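Pyridine nucleotide-disulfide oxidoreductase-like protein (Myceliophthora thermophila, PDB 5MQ6) uses FAD and NADPH to insert one oxygen atom next to the carbonyl of ketones, notably polycyclic ones, giving esters or lactones. Local coordinates at residues L91-R96 / H551-I556. Sequence-based numbering, arbitrary orientation.
Sequences LLYAVR and HIVQVI
The ring of Tyr93 meets Ile552 and Val553 with its edge, not with a face. CB of Ile552 lies in the ring plane, and both branches of this isoleucine reach the same rim atom: CE1 of Tyr93 is 3.8 Å from Ile552 CD1 and equally far from Ile552 CG2. Ile552 CD1 also sits 3.3 Å from Tyr93 OH. That hydroxyl is hydrogen-bonded to the carbonyl O of Leu221, so the polar end of this buried side chain has a partner. Further along the same edge, Val553 CG2 comes within 4.3 Å of Tyr93 CD1.

Leu92 CD2, one turn earlier on the same helix, lies 3.8 Å above one face of the Arg96 guanidinium, toward its rim. Arg96 meets Val553 through the root of its chain: Arg96 CB is 3.7 Å from Val553 CG2. The arginine then bends at chi2 (75°) and leads its charged end away, where NH2 forms a salt bridge with Asp546. Val553 CG1 packs 3.6 Å from Arg96 O, while CG2 touches Arg96 CB and also comes near the carbonyl O of Tyr93.

The two helix segments run in roughly the same direction, crossing at -33° with axes 9.9 Å apart. Helix 88-99 begins within what is probably the glycine-rich turn of the FAD-binding Rossmann fold, and Tyr93 lies about 8 Å (side chain to cofactor) from the FAD. Helix 541-562 packs beside it. Strand 218-221 touches both, through Leu220 against Tyr93 and Ile556, and helix 630-641 meets His551.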
loop_
_atom_site.group_PDB
_atom_site.type_symbol
_atom_site.label_atom_id
_atom_site.label_comp_id
_atom_site.label_asym_id
_atom_site.label_seq_id
_atom_site.Cartn_x
_atom_site.Cartn_y
_atom_site.Cartn_z
ATOM N N LEU A 91 -13.225 -4.639 -4.834
ATOM C CA LEU A 91 -14.423 -4.035 -5.413
ATOM C C LEU A 91 -14.288 -3.778 -6.924
ATOM O O LEU A 91 -15.227 -4.048 -7.662
ATOM C CB LEU A 91 -14.809 -2.767 -4.695
ATOM C CG LEU A 91 -15.348 -2.924 -3.270
ATOM C CD1 LEU A 91 -15.299 -1.551 -2.640
ATOM C CD2 LEU A 91 -16.756 -3.503 -3.335
ATOM N N LEU A 92 -13.164 -3.199 -7.353
ATOM C CA LEU A 92 -12.918 -3.027 -8.770
ATOM C C LEU A 92 -12.969 -4.322 -9.537
ATOM O O LEU A 92 -13.536 -4.384 -10.649
ATOM C CB LEU A 92 -11.570 -2.368 -8.981
ATOM C CG LEU A 92 -11.682 -0.873 -8.907
ATOM C CD1 LEU A 92 -10.224 -0.262 -8.774
ATOM C CD2 LEU A 92 -12.426 -0.348 -10.185
ATOM N N TYR A 93 -12.435 -5.369 -8.986
ATOM C CA TYR A 93 -12.538 -6.672 -9.701
ATOM C C TYR A 93 -14.021 -7.069 -9.828
ATOM O O TYR A 93 -14.489 -7.529 -10.897
ATOM C CB TYR A 93 -11.892 -7.815 -8.892
ATOM C CG TYR A 93 -10.425 -8.190 -9.035
ATOM C CD1 TYR A 93 -9.788 -8.350 -10.269
ATOM C CD2 TYR A 93 -9.723 -8.544 -7.897
ATOM C CE1 TYR A 93 -8.483 -8.750 -10.358
ATOM C CE2 TYR A 93 -8.425 -9.024 -7.953
ATOM C CZ TYR A 93 -7.809 -9.158 -9.185
ATOM O OH TYR A 93 -6.550 -9.653 -9.133
ATOM N N ALA A 94 -14.760 -6.906 -8.730
ATOM C CA ALA A 94 -16.154 -7.329 -8.710
ATOM C C ALA A 94 -16.996 -6.520 -9.689
ATOM O O ALA A 94 -17.764 -7.094 -10.531
ATOM C CB ALA A 94 -16.752 -7.172 -7.311
ATOM N N VAL A 95 -16.853 -5.205 -9.605
ATOM C CA VAL A 95 -17.529 -4.345 -10.552
ATOM C C VAL A 95 -17.144 -4.684 -12.026
ATOM O O VAL A 95 -18.011 -4.786 -12.898
ATOM C CB VAL A 95 -17.234 -2.859 -10.269
ATOM C CG1 VAL A 95 -17.788 -1.995 -11.402
ATOM C CG2 VAL A 95 -17.893 -2.399 -8.968
ATOM N N ARG A 96 -15.871 -4.902 -12.303
ATOM C CA ARG A 96 -15.445 -5.159 -13.638
ATOM C C ARG A 96 -16.002 -6.498 -14.147
ATOM O O ARG A 96 -16.400 -6.606 -15.303
ATOM C CB ARG A 96 -13.906 -5.149 -13.779
ATOM C CG ARG A 96 -13.266 -3.888 -14.323
ATOM C CD ARG A 96 -13.212 -2.757 -13.362
ATOM N NE ARG A 96 -12.813 -1.501 -13.967
ATOM C CZ ARG A 96 -11.582 -1.017 -14.068
ATOM N NH1 ARG A 96 -10.518 -1.630 -13.597
ATOM N NH2 ARG A 96 -11.439 0.122 -14.664
ATOM N N HIS A 551 -7.025 -5.246 -16.847
ATOM C CA HIS A 551 -6.345 -6.243 -17.647
ATOM C C HIS A 551 -6.787 -7.677 -17.292
ATOM O O HIS A 551 -7.037 -8.486 -18.181
ATOM C CB HIS A 551 -4.840 -6.109 -17.386
ATOM C CG HIS A 551 -4.011 -6.998 -18.213
ATOM N ND1 HIS A 551 -4.042 -6.984 -19.600
ATOM C CD2 HIS A 551 -3.149 -7.970 -17.858
ATOM C CE1 HIS A 551 -3.225 -7.915 -20.061
ATOM N NE2 HIS A 551 -2.679 -8.529 -19.022
ATOM N N ILE A 552 -6.796 -7.991 -15.992
ATOM C CA ILE A 552 -7.127 -9.332 -15.533
ATOM C C ILE A 552 -8.538 -9.712 -16.059
ATOM O O ILE A 552 -8.751 -10.795 -16.633
ATOM C CB ILE A 552 -7.014 -9.421 -13.997
ATOM C CG1 ILE A 552 -5.523 -9.339 -13.619
ATOM C CG2 ILE A 552 -7.623 -10.737 -13.497
ATOM C CD1 ILE A 552 -5.202 -9.136 -12.151
ATOM N N VAL A 553 -9.509 -8.825 -15.857
ATOM C CA VAL A 553 -10.933 -9.131 -16.192
ATOM C C VAL A 553 -11.081 -9.242 -17.708
ATOM O O VAL A 553 -11.826 -10.137 -18.248
ATOM C CB VAL A 553 -11.928 -8.116 -15.548
ATOM C CG1 VAL A 553 -13.309 -8.319 -16.120
ATOM C CG2 VAL A 553 -11.955 -8.325 -14.018
ATOM N N GLN A 554 -10.332 -8.398 -18.443
ATOM C CA GLN A 554 -10.392 -8.495 -19.885
ATOM C C GLN A 554 -9.737 -9.785 -20.467
ATOM O O GLN A 554 -10.248 -10.352 -21.429
ATOM C CB GLN A 554 -9.840 -7.228 -20.548
ATOM C CG GLN A 554 -10.728 -6.037 -20.286
ATOM C CD GLN A 554 -12.122 -6.196 -20.900
ATOM O OE1 GLN A 554 -12.239 -6.601 -22.041
ATOM N NE2 GLN A 554 -13.140 -5.916 -20.160
ATOM N N VAL A 555 -8.627 -10.246 -19.874
ATOM C CA VAL A 555 -8.014 -11.496 -20.278
ATOM C C VAL A 555 -8.967 -12.662 -20.024
ATOM O O VAL A 555 -9.131 -13.600 -20.863
ATOM C CB VAL A 555 -6.715 -11.695 -19.507
ATOM C CG1 VAL A 555 -6.232 -13.147 -19.539
ATOM C CG2 VAL A 555 -5.644 -10.759 -20.088
ATOM N N ILE A 556 -9.571 -12.633 -18.824
ATOM C CA ILE A 556 -10.546 -13.662 -18.497
ATOM C C ILE A 556 -11.774 -13.621 -19.463
ATOM O O ILE A 556 -12.299 -14.679 -19.912
ATOM C CB ILE A 556 -11.025 -13.503 -17.013
ATOM C CG1 ILE A 556 -9.855 -13.924 -16.076
ATOM C CG2 ILE A 556 -12.303 -14.337 -16.756
ATOM C CD1 ILE A 556 -10.123 -13.490 -14.618
#